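Local coordinates for protein MAR1 Ribonuclease (Caenorhabditis elegans, PDB 2B34) that probably acts as a hydrolase of the isochorismatase family, possibly with ribonuclease activity, at residues Ile36-Thr39 / Ser40-Ile44; Thr119-Leu122 / Leu123-Leu127. All coordinates share one frame; numbering follows the deposited sequence.

Interaction 1 of 2, residues Ile36-Thr39 / Ser40-Ile44; sequences IITT and SRRLI
Ser40 grips the carbonyl oxygen of Ile36 twice, one turn back along helix 33-49. This helix is the crossover of a beta-alpha-beta unit in the isochorismatase-type fold. It links the parallel strands 15-20 and 54-59. Ser40 N donates to Ile36 O as the ordinary helical bond. Ser40 OG donates to the same Ile36 O at 2.7 Å. The two donors reach that oxygen from opposite faces of the carbonyl plane. The hydroxyl sits beside its own backbone N (chi1 -63°), which folds it back over the preceding turn. The buried OG is thus satisfied within the helix. An alanine here would probably leave Ile36 O with its backbone donor alone and open a small gap where the hydroxyl packed. Arg41 N bonds Ile37 O at 2.8 Å. The next bonds are longer: Arg42 N to Thr38 O at 3.3 Å, and a weak one from Leu43 N to Thr39 O. Three other polar side chains find their main partners outside the two segments. Thr39 OG1 bonds Glu35 O, Arg41 NE forms a salt bridge with Asp45, and Arg42 NH1 bonds Thr186 O. On its way out, the Arg42 chain passes Thr38 O, with CG 3.6 Å from that oxygen.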
loop_
_atom_site.group_PDB
_atom_site.type_symbol
_atom_site.label_atom_id
_atom_site.label_comp_id
_atom_site.label_asym_id
_atom_site.label_seq_id
_atom_site.Cartn_x
_atom_site.Cartn_y
_atom_site.Cartn_z
ATOM N N ILE A 36 11.516 -18.589 -9.070
ATOM C CA ILE A 36 10.428 -19.068 -8.229
ATOM C C ILE A 36 10.572 -20.554 -7.880
ATOM O O ILE A 36 10.240 -20.967 -6.766
ATOM C CB ILE A 36 9.059 -18.734 -8.908
ATOM C CG1 ILE A 36 8.440 -17.482 -8.283
ATOM C CG2 ILE A 36 8.084 -19.895 -8.872
ATOM C CD1 ILE A 36 9.127 -16.193 -8.654
ATOM N N ILE A 37 11.084 -21.338 -8.826
ATOM C CA ILE A 37 11.398 -22.751 -8.590
ATOM C C ILE A 37 12.526 -22.886 -7.567
ATOM O O ILE A 37 12.393 -23.623 -6.590
ATOM C CB ILE A 37 11.777 -23.495 -9.907
ATOM C CG1 ILE A 37 10.573 -23.589 -10.862
ATOM C CG2 ILE A 37 12.412 -24.879 -9.610
ATOM C CD1 ILE A 37 9.272 -24.147 -10.254
ATOM N N THR A 38 13.625 -22.164 -7.792
ATOM C CA THR A 38 14.743 -22.146 -6.847
ATOM C C THR A 38 14.276 -21.784 -5.436
ATOM O O THR A 38 14.640 -22.445 -4.462
ATOM C CB THR A 38 15.866 -21.176 -7.301
ATOM O OG1 THR A 38 16.393 -21.621 -8.553
ATOM C CG2 THR A 38 17.000 -21.132 -6.288
ATOM N N THR A 39 13.461 -20.739 -5.339
ATOM C CA THR A 39 12.994 -20.245 -4.046
ATOM C C THR A 39 11.939 -21.171 -3.425
ATOM O O THR A 39 11.964 -21.406 -2.218
ATOM C CB THR A 39 12.491 -18.792 -4.157
ATOM O OG1 THR A 39 13.527 -17.990 -4.729
ATOM C CG2 THR A 39 12.146 -18.227 -2.794
ATOM N N SER A 40 11.032 -21.700 -4.247
ATOM C CA SER A 40 10.074 -22.709 -3.772
ATOM C C SER A 40 10.794 -23.954 -3.245
ATOM O O SER A 40 10.357 -24.548 -2.263
ATOM C CB SER A 40 9.059 -23.091 -4.857
ATOM O OG SER A 40 8.255 -21.977 -5.227
ATOM N N ARG A 41 11.898 -24.338 -3.889
ATOM C CA ARG A 41 12.718 -25.467 -3.410
ATOM C C ARG A 41 13.310 -25.204 -2.020
ATOM O O ARG A 41 13.435 -26.127 -1.212
ATOM C CB ARG A 41 13.805 -25.834 -4.434
ATOM C CG ARG A 41 14.756 -26.989 -4.035
ATOM C CD ARG A 41 14.041 -28.326 -3.748
ATOM N NE ARG A 41 14.952 -29.270 -3.097
ATOM C CZ ARG A 41 15.738 -30.134 -3.738
ATOM N NH1 ARG A 41 15.722 -30.205 -5.062
ATOM N NH2 ARG A 41 16.545 -30.934 -3.052
ATOM N N ARG A 42 13.655 -23.946 -1.737
ATOM C CA ARG A 42 14.149 -23.553 -0.407
ATOM C C ARG A 42 13.124 -23.803 0.695
ATOM O O ARG A 42 13.475 -24.292 1.777
ATOM C CB ARG A 42 14.586 -22.084 -0.388
ATOM C CG ARG A 42 15.849 -21.812 -1.166
ATOM C CD ARG A 42 16.127 -20.324 -1.286
ATOM N NE ARG A 42 17.369 -20.071 -2.017
ATOM C CZ ARG A 42 18.174 -19.037 -1.798
ATOM N NH1 ARG A 42 17.891 -18.148 -0.854
ATOM N NH2 ARG A 42 19.275 -18.898 -2.515
ATOM N N LEU A 43 11.864 -23.462 0.419
ATOM C CA LEU A 43 10.782 -23.667 1.376
ATOM C C LEU A 43 10.442 -25.141 1.560
ATOM O O LEU A 43 10.189 -25.585 2.680
ATOM C CB LEU A 43 9.541 -22.871 0.973
ATOM C CG LEU A 43 9.648 -21.439 1.498
ATOM C CD1 LEU A 43 9.322 -20.444 0.425
ATOM C CD2 LEU A 43 8.816 -21.235 2.763
ATOM N N ILE A 44 10.437 -25.883 0.452
ATOM C CA ILE A 44 10.248 -27.335 0.480
ATOM C C ILE A 44 11.327 -28.022 1.331
ATOM O O ILE A 44 11.009 -28.879 2.151
ATOM C CB ILE A 44 10.184 -27.920 -0.950
ATOM C CG1 ILE A 44 8.800 -27.667 -1.558
ATOM C CG2 ILE A 44 10.487 -29.414 -0.949
ATOM C CD1 ILE A 44 8.752 -27.779 -3.072
#

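Interaction 2 of 2, residues Thr119-Leu122 / Leu123-Leu127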
loop_
_atom_site.group_PDB
_atom_site.type_symbol
_atom_site.label_atom_id
_atom_site.label_comp_id
_atom_site.label_asym_id
_atom_site.label_seq_id
_atom_site.Cartn_x
_atom_site.Cartn_y
_atom_site.Cartn_z
ATOM N N THR A 119 -5.816 -18.702 -1.239
ATOM C CA THR A 119 -5.685 -17.707 -0.166
ATOM C C THR A 119 -7.043 -17.321 0.434
ATOM O O THR A 119 -7.212 -17.357 1.655
ATOM C CB THR A 119 -4.921 -16.444 -0.666
ATOM O OG1 THR A 119 -3.553 -16.788 -0.922
ATOM C CG2 THR A 119 -4.970 -15.310 0.353
ATOM N N TYR A 120 -8.001 -16.967 -0.424
ATOM C CA TYR A 120 -9.357 -16.616 0.016
ATOM C C TYR A 120 -10.051 -17.761 0.749
ATOM O O TYR A 120 -10.646 -17.555 1.811
ATOM C CB TYR A 120 -10.232 -16.197 -1.169
ATOM C CG TYR A 120 -9.977 -14.824 -1.754
ATOM C CD1 TYR A 120 -9.166 -13.883 -1.102
ATOM C CD2 TYR A 120 -10.587 -14.450 -2.957
ATOM C CE1 TYR A 120 -8.954 -12.615 -1.655
ATOM C CE2 TYR A 120 -10.385 -13.193 -3.509
ATOM C CZ TYR A 120 -9.572 -12.280 -2.857
ATOM O OH TYR A 120 -9.387 -11.033 -3.418
ATOM N N ASP A 121 -9.983 -18.958 0.168
ATOM C CA ASP A 121 -10.559 -20.160 0.774
ATOM C C ASP A 121 -9.943 -20.467 2.140
ATOM O O ASP A 121 -10.654 -20.821 3.079
ATOM C CB ASP A 121 -10.394 -21.367 -0.157
ATOM C CG ASP A 121 -11.462 -21.437 -1.232
ATOM O OD1 ASP A 121 -12.325 -20.534 -1.309
ATOM O OD2 ASP A 121 -11.445 -22.412 -2.005
ATOM N N LEU A 122 -8.621 -20.332 2.236
ATOM C CA LEU A 122 -7.903 -20.544 3.493
ATOM C C LEU A 122 -8.311 -19.532 4.557
ATOM O O LEU A 122 -8.569 -19.903 5.701
ATOM C CB LEU A 122 -6.390 -20.485 3.270
ATOM C CG LEU A 122 -5.714 -21.648 2.541
ATOM C CD1 LEU A 122 -4.271 -21.298 2.226
ATOM C CD2 LEU A 122 -5.793 -22.924 3.361
ATOM N N LEU A 123 -8.372 -18.260 4.168
ATOM C CA LEU A 123 -8.769 -17.188 5.080
ATOM C C LEU A 123 -10.207 -17.355 5.581
ATOM O O LEU A 123 -10.497 -17.048 6.736
ATOM C CB LEU A 123 -8.572 -15.813 4.430
ATOM C CG LEU A 123 -7.129 -15.348 4.183
ATOM C CD1 LEU A 123 -7.118 -14.111 3.306
ATOM C CD2 LEU A 123 -6.376 -15.095 5.486
ATOM N N GLU A 124 -11.090 -17.848 4.710
ATOM C CA GLU A 124 -12.478 -18.161 5.072
ATOM C C GLU A 124 -12.569 -19.224 6.167
ATOM O O GLU A 124 -13.463 -19.173 7.018
ATOM C CB GLU A 124 -13.265 -18.622 3.845
ATOM C CG GLU A 124 -13.794 -17.486 2.988
ATOM C CD GLU A 124 -14.315 -17.943 1.634
ATOM O OE1 GLU A 124 -14.293 -19.160 1.338
ATOM O OE2 GLU A 124 -14.746 -17.067 0.855
ATOM N N ARG A 125 -11.637 -20.177 6.139
ATOM C CA ARG A 125 -11.552 -21.242 7.141
ATOM C C ARG A 125 -10.903 -20.787 8.458
ATOM O O ARG A 125 -10.746 -21.584 9.389
ATOM C CB ARG A 125 -10.794 -22.444 6.566
ATOM C CG ARG A 125 -11.615 -23.321 5.631
ATOM C CD ARG A 125 -10.710 -24.186 4.761
ATOM N NE ARG A 125 -11.448 -25.211 4.023
ATOM C CZ ARG A 125 -12.064 -25.017 2.859
ATOM N NH1 ARG A 125 -12.055 -23.826 2.275
ATOM N NH2 ARG A 125 -12.702 -26.023 2.277
ATOM N N GLY A 126 -10.525 -19.513 8.533
ATOM C CA GLY A 126 -9.915 -18.953 9.740
ATOM C C GLY A 126 -8.430 -19.240 9.891
ATOM O O GLY A 126 -7.868 -19.078 10.976
ATOM N N LEU A 127 -7.795 -19.671 8.800
ATOM C CA LEU A 127 -6.357 -19.926 8.788
ATOM C C LEU A 127 -5.600 -18.645 8.461
ATOM O O LEU A 127 -6.112 -17.784 7.746
ATOM C CB LEU A 127 -6.021 -21.008 7.756
ATOM C CG LEU A 127 -6.394 -22.451 8.103
ATOM C CD1 LEU A 127 -7.090 -23.127 6.939
ATOM C CD2 LEU A 127 -5.165 -23.240 8.535
HETATM O O HOH W 1 -13.722 -21.767 1.754
#
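Leu122 O takes the hydrogen bond of Leu127 N at 3.2 Å, where helix 114-124 ends in a Schellman motif. Gly126 has left the helix with a positive phi of 81°, and its N bonds back to Leu123 O. Together these two bonds close the last turn before strand 128-137. Ahead of them run regular helical bonds, Leu123 N to Thr119 O and Glu124 N to Tyr120 O.

Two apolar pairs accompany these bonds. Leu122 CD2 meets Leu127 CD1 at 3.8 Å, spanning the two sides of the cap, and Leu98 packs on both. Thr119 and Leu123 lie side by side and point the same way, with Thr119 CG2 3.8 Å from Leu123 CD1. Both also touch Val129 of the adjoining strand.

The polar contacts gather around Asp121. Asp121 O already takes the backbone bond of Arg125 N. The extended Arg125 chain runs back along the helix, and its NH1 adds a weak bond of 3.4 Å to Asp121 O. That oxygen lies at the guanidinium edge, in its plane. A water donates to Glu124 OE1 at 2.7 Å and weakly to Asp121 O. The Asp121 and Glu124 carboxylates come close, OD1 to OE1 being 3.6 Å, with their planes 33° apart. Arg9 of the second subunit forms salt bridges with both, and Ser88 OG bonds Asp121 OD2. Two neighbouring acids would repel each other if both are ionised. The shared arginine probably offsets that repulsion, making this helix end part of a charged subunit contact.

From the N terminus, strand 15-20 leads into helix 33-49, where interaction 1 lies. Strand 54-59 follows. Much further along, strand 103-109 precedes helix 114-124, which holds interaction 2 at its C-terminal end and leads through the turn at 125-127 into strand 128-137. The two contacts are in series, neither nested nor crossed. Each is a local contact within one continuous stretch, and neither closes a long loop. The centres of interactions 1 and 2 are about 23 Å apart, on opposite sides of the chain's centre, and the two do not touch. Strand 128-137 is a common neighbour: side chains from both interactions pack on it. Interaction 1 also meets helices 69-74 and 161-169, while interaction 2 reaches the second subunit.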